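Local atomic coordinates of uncharacterized protein (Pseudomonas syringae pv. tomato, PDB entry 3K4I), a protein that is of unknown function but belongs to the aldolase/RraA family and is built round a mixed beta sheet with helices packed about it. Residues 7-12 and 181-186; 39-44 and 163-168; 57-62 and 153-158; 96-101 and 119-124. All coordinates share one frame; numbering follows the deposited sequence.

Interaction 1 of 4, residues 7-12 and 181-186; sequences FEYTPI and VPQQLA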
# COMPACT_ATOMS: atom_id res chain seq x y z
N PHE C 7 27.32 -18.97 16.97
CA PHE C 7 27.28 -17.67 16.31
C PHE C 7 28.60 -16.94 16.45
O PHE C 7 29.21 -16.94 17.51
CB PHE C 7 26.16 -16.79 16.85
CG PHE C 7 26.22 -15.40 16.32
CD1 PHE C 7 25.72 -15.10 15.05
CD2 PHE C 7 26.84 -14.39 17.06
CE1 PHE C 7 25.80 -13.81 14.54
CE2 PHE C 7 26.92 -13.10 16.54
CZ PHE C 7 26.39 -12.81 15.28
N GLU C 8 29.02 -16.31 15.36
CA GLU C 8 30.22 -15.50 15.37
C GLU C 8 30.00 -14.31 14.46
O GLU C 8 29.56 -14.49 13.32
CB GLU C 8 31.41 -16.33 14.87
CG GLU C 8 32.77 -15.77 15.22
CD GLU C 8 33.88 -16.70 14.80
OE1 GLU C 8 34.74 -16.27 14.00
OE2 GLU C 8 33.90 -17.86 15.27
N TYR C 9 30.30 -13.11 14.96
CA TYR C 9 30.30 -11.93 14.09
C TYR C 9 31.27 -12.17 12.94
O TYR C 9 32.44 -12.53 13.14
CB TYR C 9 30.66 -10.63 14.83
CG TYR C 9 29.72 -10.32 15.96
CD1 TYR C 9 30.14 -10.44 17.29
CD2 TYR C 9 28.40 -9.91 15.72
CE1 TYR C 9 29.28 -10.15 18.35
CE2 TYR C 9 27.53 -9.63 16.78
CZ TYR C 9 27.98 -9.76 18.09
OH TYR C 9 27.15 -9.49 19.15
N THR C 10 30.73 -12.04 11.74
CA THR C 10 31.46 -12.37 10.52
C THR C 10 31.44 -11.19 9.57
O THR C 10 30.38 -10.83 9.06
CB THR C 10 30.84 -13.61 9.83
OG1 THR C 10 30.82 -14.71 10.74
CG2 THR C 10 31.66 -14.01 8.59
N PRO C 11 32.62 -10.60 9.30
CA PRO C 11 32.70 -9.56 8.28
C PRO C 11 32.36 -10.12 6.91
O PRO C 11 32.62 -11.30 6.64
CB PRO C 11 34.17 -9.11 8.33
CG PRO C 11 34.89 -10.16 9.07
CD PRO C 11 33.90 -10.75 10.02
N ILE C 12 31.75 -9.29 6.09
CA ILE C 12 31.30 -9.68 4.77
C ILE C 12 32.06 -8.82 3.77
O ILE C 12 32.07 -7.60 3.90
CB ILE C 12 29.79 -9.48 4.62
CG1 ILE C 12 29.04 -10.43 5.57
CG2 ILE C 12 29.33 -9.71 3.17
CD1 ILE C 12 27.57 -10.08 5.78
N VAL C 181 19.81 -12.26 5.61
CA VAL C 181 20.75 -13.31 5.29
C VAL C 181 21.75 -13.42 6.44
O VAL C 181 22.51 -12.47 6.69
CB VAL C 181 21.52 -12.99 3.96
CG1 VAL C 181 22.60 -14.05 3.65
CG2 VAL C 181 20.57 -12.85 2.78
N PRO C 182 21.81 -14.58 7.13
CA PRO C 182 22.77 -14.67 8.23
C PRO C 182 24.21 -14.41 7.77
O PRO C 182 24.63 -14.90 6.72
CB PRO C 182 22.64 -16.12 8.70
CG PRO C 182 21.16 -16.49 8.35
CD PRO C 182 21.01 -15.81 6.98
N GLN C 183 24.93 -13.63 8.56
CA GLN C 183 26.28 -13.21 8.16
C GLN C 183 27.21 -14.41 7.92
O GLN C 183 28.05 -14.38 6.98
CB GLN C 183 26.87 -12.23 9.18
CG GLN C 183 27.01 -12.72 10.62
CD GLN C 183 27.07 -11.57 11.58
OE1 GLN C 183 28.13 -11.14 11.99
NE2 GLN C 183 25.91 -11.06 11.96
N GLN C 184 27.09 -15.45 8.72
CA GLN C 184 27.98 -16.60 8.51
C GLN C 184 27.70 -17.34 7.20
O GLN C 184 28.53 -18.15 6.77
CB GLN C 184 27.92 -17.56 9.70
CG GLN C 184 28.57 -17.00 10.94
CD GLN C 184 28.19 -17.74 12.19
OE1 GLN C 184 27.09 -17.58 12.73
NE2 GLN C 184 29.12 -18.53 12.68
N LEU C 185 26.56 -17.07 6.57
CA LEU C 185 26.18 -17.74 5.34
C LEU C 185 26.19 -16.82 4.12
O LEU C 185 25.89 -17.27 3.02
CB LEU C 185 24.78 -18.35 5.46
CG LEU C 185 24.66 -19.46 6.51
CD1 LEU C 185 23.19 -19.84 6.62
CD2 LEU C 185 25.50 -20.63 6.15
N ALA C 186 26.56 -15.55 4.32
CA ALA C 186 26.29 -14.53 3.32
C ALA C 186 26.94 -14.82 1.97
O ALA C 186 26.25 -14.79 0.95
CB ALA C 186 26.66 -13.13 3.82
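Gln183 and Gln184 reach from the start of the turn before helix 186-207 to the N-terminal residues 7-12, and their amide ends do most of the polar work. Gln183 OE1 accepts the backbone N-H of Thr10 at 2.8 Å; the bond is nearly straight (165° at the hydrogen) and meets a lone pair in the carbonyl plane. CG of Gln183 sits between its own backbone N and carbonyl carbon (chi1 59°), and the extended chain beyond lifts the amide to Thr10. Its NE2 is hydrogen-bonded to Pro167 O. Gln184 offers its OE1 to Glu8 N in a weak bond of 3.5 Å, while its NE2 is held by Pro6 O.

The remaining contacts are packing. NE2 of Gln183 lies at the edge of the Phe7 ring, 3.8 Å from CE1, with the amide turned 78° against the ring. CG of Gln184 touches Thr10 OG1 at 3.2 Å, a hydroxyl already bonded to Glu8 O. At the other end, Ile12 CD1 rests on Ala186 CB at 3.7 Å, and both side chains also meet Leu170 of strand 170-174.

With both ends of its amide engaged, Gln183 is fixed in rotation and joins the N-terminal residues to the loop holding Pro167. Of the two bonds across the contact, that to Thr10 is short and straight and that to Glu8 weak, so the hold is firmer at Thr10.

Interaction 2 of 4, residues 39-44 and 163-168; sequences GGLPGI and ITIQPG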
# COMPACT_ATOMS: atom_id res chain seq x y z
N GLY C 39 14.06 -16.38 5.28
CA GLY C 39 14.67 -15.06 5.45
C GLY C 39 13.72 -13.89 5.33
O GLY C 39 14.08 -12.78 5.66
N GLY C 40 12.50 -14.12 4.85
CA GLY C 40 11.58 -12.99 4.60
C GLY C 40 10.92 -12.43 5.83
O GLY C 40 10.60 -13.17 6.76
N LEU C 41 10.75 -11.11 5.84
CA LEU C 41 10.05 -10.42 6.93
C LEU C 41 8.63 -10.06 6.47
O LEU C 41 8.40 -9.01 5.86
CB LEU C 41 10.85 -9.16 7.35
CG LEU C 41 12.28 -9.40 7.89
CD1 LEU C 41 12.91 -8.09 8.28
CD2 LEU C 41 12.23 -10.29 9.12
N PRO C 42 7.65 -10.94 6.76
CA PRO C 42 6.34 -10.67 6.11
C PRO C 42 5.69 -9.42 6.70
O PRO C 42 5.86 -9.15 7.87
CB PRO C 42 5.52 -11.93 6.42
CG PRO C 42 6.15 -12.50 7.65
CD PRO C 42 7.61 -12.11 7.66
N GLY C 43 5.01 -8.65 5.86
CA GLY C 43 4.37 -7.44 6.33
C GLY C 43 5.23 -6.20 6.37
O GLY C 43 4.71 -5.13 6.56
N ILE C 44 6.55 -6.34 6.17
CA ILE C 44 7.43 -5.16 6.15
C ILE C 44 7.61 -4.70 4.68
O ILE C 44 8.43 -5.24 3.94
CB ILE C 44 8.78 -5.37 6.91
CG1 ILE C 44 8.52 -5.75 8.38
CG2 ILE C 44 9.63 -4.06 6.86
CD1 ILE C 44 9.73 -5.79 9.29
N ILE C 163 11.93 -14.53 12.91
CA ILE C 163 13.20 -14.42 12.18
C ILE C 163 14.16 -13.61 13.01
O ILE C 163 13.89 -12.48 13.36
CB ILE C 163 12.99 -13.74 10.80
CG1 ILE C 163 11.88 -14.44 10.02
CG2 ILE C 163 14.29 -13.70 9.96
CD1 ILE C 163 12.21 -15.89 9.72
N THR C 164 15.32 -14.19 13.28
CA THR C 164 16.35 -13.55 14.05
C THR C 164 17.22 -12.69 13.12
O THR C 164 17.58 -13.15 12.04
CB THR C 164 17.21 -14.62 14.76
OG1 THR C 164 16.45 -15.18 15.83
CG2 THR C 164 18.52 -14.00 15.31
N ILE C 165 17.49 -11.46 13.55
CA ILE C 165 18.43 -10.53 12.87
C ILE C 165 19.52 -10.24 13.89
O ILE C 165 19.26 -9.74 15.00
CB ILE C 165 17.79 -9.18 12.41
CG1 ILE C 165 16.60 -9.40 11.46
CG2 ILE C 165 18.83 -8.32 11.72
CD1 ILE C 165 15.24 -9.33 12.15
N GLN C 166 20.74 -10.62 13.53
CA GLN C 166 21.92 -10.28 14.31
C GLN C 166 22.61 -9.07 13.68
O GLN C 166 22.64 -8.95 12.45
CB GLN C 166 22.90 -11.45 14.28
CG GLN C 166 22.46 -12.71 15.01
CD GLN C 166 22.60 -12.60 16.50
OE1 GLN C 166 23.01 -11.56 17.03
NE2 GLN C 166 22.25 -13.67 17.21
N PRO C 167 23.15 -8.17 14.52
CA PRO C 167 24.01 -7.10 14.00
C PRO C 167 25.05 -7.72 13.08
O PRO C 167 25.76 -8.67 13.46
CB PRO C 167 24.71 -6.56 15.25
CG PRO C 167 23.83 -7.00 16.42
CD PRO C 167 23.18 -8.28 16.00
N GLY C 168 25.15 -7.17 11.88
CA GLY C 168 26.15 -7.66 10.91
C GLY C 168 25.55 -8.54 9.82
O GLY C 168 26.21 -8.86 8.83
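Leu41 and Ile163 make the main apolar contact between the loop 39-44 and the short strand 163-165. CD2 of Leu41 lies 3.9 Å from Ile163 CB and 4.1 Å from Ile163 CG2, so one methyl of the leucine rests against the branch point of the isoleucine. The same CD2 comes within 4.4 Å of Ile165 CD1, a looser touch. In Leu41, chi1 of -62° sets CG anti to the carbonyl carbon; CD1 continues the extended chain, and it is the other branch, CD2, that meets Ile163.

Backbone meets side chain at Gly40, whose carbonyl O stands 3.7 Å from Ile163 CG1. No hydrogen bond links the two segments, and several backbone groups of the loop bond elsewhere: Gly39 and Leu41 share backbone bonds with Val180 and Cys178 of strand 177-181, and Gly40 N donates to Gln143 OE1 of the second subunit. Within the loop, Ile44 N bonds back to Leu41 O at 3.3 Å.

Val180 touches Leu41, Ile163 and Ile165 alike, and Ile160 packs on Leu41 and Ile165. The arrangement is one of apolar packing among the beta hairpin 158-160/163-165, strand 177-181 and the loop that ends in a type II turn at residues 41-44.

Interaction 3 of 4, residues 57-62 and 153-158; sequences AFTVQY and AVQVPL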
# COMPACT_ATOMS: atom_id res chain seq x y z
N ALA C 57 23.13 -5.12 8.70
CA ALA C 57 22.15 -4.80 9.71
C ALA C 57 22.80 -4.10 10.90
O ALA C 57 23.77 -4.62 11.46
CB ALA C 57 21.43 -6.07 10.19
N PHE C 58 22.22 -2.97 11.31
CA PHE C 58 22.52 -2.33 12.55
C PHE C 58 21.17 -2.33 13.26
O PHE C 58 20.21 -1.74 12.75
CB PHE C 58 22.97 -0.89 12.32
CG PHE C 58 23.23 -0.13 13.58
CD1 PHE C 58 24.54 0.03 14.03
CD2 PHE C 58 22.17 0.38 14.35
CE1 PHE C 58 24.83 0.72 15.19
CE2 PHE C 58 22.43 1.06 15.55
CZ PHE C 58 23.78 1.25 15.96
N THR C 59 21.09 -3.06 14.37
CA THR C 59 19.80 -3.35 15.00
C THR C 59 19.43 -2.34 16.09
O THR C 59 20.29 -1.82 16.82
CB THR C 59 19.78 -4.77 15.59
OG1 THR C 59 20.90 -4.95 16.47
CG2 THR C 59 19.85 -5.82 14.49
N VAL C 60 18.14 -2.07 16.19
CA VAL C 60 17.63 -1.12 17.19
C VAL C 60 16.41 -1.78 17.80
O VAL C 60 15.50 -2.19 17.06
CB VAL C 60 17.18 0.19 16.49
CG1 VAL C 60 16.72 1.21 17.54
CG2 VAL C 60 18.31 0.75 15.60
N GLN C 61 16.38 -1.90 19.13
CA GLN C 61 15.25 -2.50 19.86
C GLN C 61 14.60 -1.46 20.78
O GLN C 61 15.31 -0.84 21.59
CB GLN C 61 15.73 -3.69 20.68
CG GLN C 61 14.62 -4.32 21.56
CD GLN C 61 13.56 -4.96 20.70
OE1 GLN C 61 12.36 -4.56 20.71
NE2 GLN C 61 13.98 -5.92 19.90
N TYR C 62 13.28 -1.30 20.67
CA TYR C 62 12.48 -0.37 21.50
C TYR C 62 11.77 -1.16 22.59
O TYR C 62 11.77 -2.40 22.58
CB TYR C 62 11.45 0.41 20.66
CG TYR C 62 12.10 1.44 19.78
CD1 TYR C 62 12.23 2.77 20.19
CD2 TYR C 62 12.60 1.08 18.54
CE1 TYR C 62 12.87 3.73 19.39
CE2 TYR C 62 13.24 2.02 17.73
CZ TYR C 62 13.36 3.34 18.18
OH TYR C 62 13.98 4.25 17.35
N ALA C 153 17.98 -0.80 23.44
CA ALA C 153 19.35 -1.20 23.11
C ALA C 153 19.56 -1.18 21.60
O ALA C 153 18.62 -1.38 20.84
CB ALA C 153 19.64 -2.58 23.64
N VAL C 154 20.79 -0.92 21.19
CA VAL C 154 21.16 -1.14 19.79
C VAL C 154 22.25 -2.22 19.68
O VAL C 154 23.00 -2.47 20.62
CB VAL C 154 21.61 0.15 19.03
CG1 VAL C 154 20.52 1.22 19.05
CG2 VAL C 154 22.94 0.71 19.56
N GLN C 155 22.30 -2.86 18.52
CA GLN C 155 23.27 -3.93 18.22
C GLN C 155 23.06 -5.18 19.07
O GLN C 155 24.01 -5.84 19.52
CB GLN C 155 24.71 -3.42 18.26
CG GLN C 155 24.93 -2.30 17.24
CD GLN C 155 24.91 -2.84 15.83
OE1 GLN C 155 23.87 -3.25 15.33
NE2 GLN C 155 26.08 -2.80 15.16
N VAL C 156 21.78 -5.48 19.29
CA VAL C 156 21.36 -6.71 19.93
C VAL C 156 20.56 -7.56 18.93
O VAL C 156 20.01 -7.02 17.98
CB VAL C 156 20.42 -6.41 21.13
CG1 VAL C 156 21.21 -5.82 22.30
CG2 VAL C 156 19.30 -5.48 20.73
N PRO C 157 20.48 -8.88 19.14
CA PRO C 157 19.62 -9.70 18.27
C PRO C 157 18.17 -9.22 18.31
O PRO C 157 17.66 -8.91 19.39
CB PRO C 157 19.71 -11.11 18.89
CG PRO C 157 20.92 -11.08 19.75
CD PRO C 157 21.13 -9.68 20.20
N LEU C 158 17.52 -9.17 17.14
CA LEU C 158 16.07 -8.92 17.06
C LEU C 158 15.36 -10.18 16.61
O LEU C 158 15.92 -10.99 15.88
CB LEU C 158 15.74 -7.84 16.04
CG LEU C 158 16.54 -6.55 16.15
CD1 LEU C 158 16.13 -5.63 15.02
CD2 LEU C 158 16.44 -5.86 17.52
O HOH W 1 26.08 -3.62 12.31
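Thr59 and Gln155 grip each other where strands 53-63 and 150-154 part company. Gln155 N donates to Thr59 O at 2.8 Å, and Gln155 OE1 takes the N-H of Thr59 at 2.9 Å, its donor tilted 21° from the carbonyl plane. The threonine hydroxyl, set between its own backbone N and carbonyl carbon (chi1 53°), donates from OG1 to Val156 O at 2.7 Å.

Over one face of Phe58 lies the Gln155 amide, stacked at 18° to the ring and offset toward its rim, with CD 3.4 Å from Phe58 CD1. The bend at chi2 of Gln155 folds the amide back over the ring, and CG adds a CH-pi contact. A water accepts from Gln155 NE2 and donates to Ala57 O, so both ends of the stacked amide are bound. Val154 CB meets Phe58 CE2 at 3.7 Å, while Leu158 and Thr59 point in opposite senses as they pass, CG of Leu158 3.7 Å from Thr59 CB.

Farther along, Gln61 and Ala153 form an antiparallel hydrogen-bonded pair, and Val60 and Val154 a non-hydrogen-bonded one whose side chains lie side by side.

Beyond this shell, Ala57 bonds through its backbone to Gly168 and Asp169, and Ile165 of strand 163-165 packs on Ala57 and Thr59. Strand 53-63 pairs parallel with 85-90, through Phe58 and Val60, and antiparallel with both 150-154 and 170-174.

Interaction 4 of 4, residues 96-101 and 119-124; sequences DCTVWG and DGVARD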
# COMPACT_ATOMS: atom_id res chain seq x y z
N ASP C 96 0.91 2.71 16.46
CA ASP C 96 0.44 3.93 17.15
C ASP C 96 1.53 4.99 17.39
O ASP C 96 1.25 6.09 17.88
CB ASP C 96 -0.26 3.57 18.47
CG ASP C 96 0.68 2.95 19.49
OD1 ASP C 96 1.64 2.24 19.11
OD2 ASP C 96 0.45 3.18 20.69
N CYS C 97 2.77 4.66 17.04
CA CYS C 97 3.85 5.64 17.10
C CYS C 97 4.89 5.25 16.06
O CYS C 97 4.94 4.10 15.60
CB CYS C 97 4.48 5.70 18.49
SG CYS C 97 5.04 4.10 19.16
N THR C 98 5.70 6.22 15.68
CA THR C 98 6.70 6.04 14.61
C THR C 98 8.12 6.09 15.15
O THR C 98 8.40 6.75 16.16
CB THR C 98 6.51 7.10 13.53
OG1 THR C 98 6.61 8.39 14.13
CG2 THR C 98 5.14 6.95 12.87
N VAL C 99 9.03 5.39 14.48
CA VAL C 99 10.42 5.32 14.91
C VAL C 99 11.35 5.68 13.75
O VAL C 99 12.51 5.25 13.72
CB VAL C 99 10.81 3.94 15.54
CG1 VAL C 99 10.09 3.72 16.90
CG2 VAL C 99 10.55 2.80 14.60
N TRP C 100 10.85 6.50 12.83
CA TRP C 100 11.70 7.06 11.73
C TRP C 100 10.97 8.27 11.16
O TRP C 100 9.74 8.25 11.02
CB TRP C 100 11.89 6.04 10.62
CG TRP C 100 12.97 6.45 9.63
CD1 TRP C 100 12.78 7.08 8.44
CD2 TRP C 100 14.37 6.28 9.80
NE1 TRP C 100 14.02 7.31 7.82
CE2 TRP C 100 15.00 6.83 8.64
CE3 TRP C 100 15.17 5.70 10.81
CZ2 TRP C 100 16.40 6.84 8.48
CZ3 TRP C 100 16.55 5.73 10.67
CH2 TRP C 100 17.16 6.28 9.48
N GLY C 101 11.71 9.33 10.84
CA GLY C 101 11.08 10.50 10.23
C GLY C 101 12.11 11.32 9.48
O GLY C 101 13.16 10.78 9.10
N ASP C 119 9.98 -2.90 11.94
CA ASP C 119 8.92 -3.74 12.51
C ASP C 119 8.08 -2.75 13.33
O ASP C 119 8.21 -2.66 14.55
CB ASP C 119 9.55 -4.86 13.35
CG ASP C 119 8.55 -5.60 14.23
OD1 ASP C 119 7.41 -5.79 13.80
OD2 ASP C 119 8.93 -5.99 15.36
N GLY C 120 7.22 -2.02 12.63
CA GLY C 120 6.61 -0.82 13.15
C GLY C 120 6.34 0.12 12.00
O GLY C 120 6.32 -0.30 10.84
N VAL C 121 6.11 1.38 12.31
CA VAL C 121 5.74 2.37 11.28
C VAL C 121 6.64 3.61 11.29
O VAL C 121 7.41 3.82 12.25
CB VAL C 121 4.24 2.76 11.40
CG1 VAL C 121 3.37 1.52 11.14
CG2 VAL C 121 3.91 3.42 12.75
N ALA C 122 6.56 4.38 10.21
CA ALA C 122 7.39 5.59 10.04
C ALA C 122 6.54 6.81 9.74
O ALA C 122 5.42 6.68 9.25
CB ALA C 122 8.41 5.38 8.91
N ARG C 123 7.09 8.00 9.99
CA ARG C 123 6.43 9.26 9.63
C ARG C 123 7.24 10.02 8.59
O ARG C 123 8.30 9.55 8.18
CB ARG C 123 6.16 10.12 10.86
CG ARG C 123 7.35 10.81 11.53
CD ARG C 123 6.80 11.52 12.75
NE ARG C 123 7.80 12.33 13.43
CZ ARG C 123 7.49 13.19 14.39
NH1 ARG C 123 6.22 13.32 14.77
NH2 ARG C 123 8.45 13.89 14.97
N ASP C 124 6.74 11.19 8.19
CA ASP C 124 7.43 12.02 7.21
C ASP C 124 7.67 11.28 5.91
O ASP C 124 8.73 11.40 5.27
CB ASP C 124 8.73 12.56 7.81
CG ASP C 124 8.48 13.64 8.84
OD1 ASP C 124 7.69 14.57 8.56
OD2 ASP C 124 9.05 13.56 9.93
O HOH W 2 6.12 1.68 15.17
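The Arg123 side chain crosses that of Thr98 at about a right angle where two loops of the beta-alpha-beta part of the fold come together, each joining a parallel strand (85-90 or 115-119) to the helix after it. Its chain can be followed outward. CB meets Thr98 OG1 at 3.7 Å. CG, placed between the backbone N and the carbonyl carbon (chi1 73°), touches both that hydroxyl and the carbonyl O of Trp100. CD comes closest to the hydroxyl, 3.4 Å from Thr98 OG1. The chain, extended from CG to NE, carries the guanidinium on past Thr98. NE has a long, purely electrostatic contact with Asp124 OD2, 3.9 Å away and well out of the guanidinium plane. NH1 bonds to Met142 O and forms a salt bridge with Asp30 of the third subunit. Thr98 OG1 in turn is hydrogen-bonded to Gln143 O.

The backbones are joined at two points. Arg123 N donates to Trp100 O at 2.9 Å, and Val99 N donates to Val121 O at 3.2 Å. Trp100 CB packs on Ala122 CB at 3.9 Å, and Thr98 CG2 sits against the Ala122 carbonyl carbon.

Gly101 and Asp124 each stand right before a helix. Asp124 OD2 accepts from Asp102 N at the start of helix 102-110, and the side chain lies about 4 Å from a bound magnesium ion. Near Cys97 a water bridges the two loops, donating to Cys97 O at 2.7 Å and accepting from Val121 N at 2.9 Å.

From the N terminus, residues 7-12 meet 181-186 in interaction 1, which closes the widest loop and encloses the other three. Residues 39-44 then pair with 163-168 (interaction 2), within it 57-62 with 153-158 (interaction 3), and innermost 96-101 with 119-124 (interaction 4). The four are concentric and none cross. Neighbours touch: Phe7 and Ile12 of interaction 1 pack on Gln166 and Gly168 of interaction 2, whose segment 163-168 shares backbone bonds with both segments of interaction 3. Interaction 4 is met by Tyr62, on Val99, and by Ile44, on Asp119. The series runs from the N-terminal residues through the sheet to the loops before helices 102-110 and 125-130.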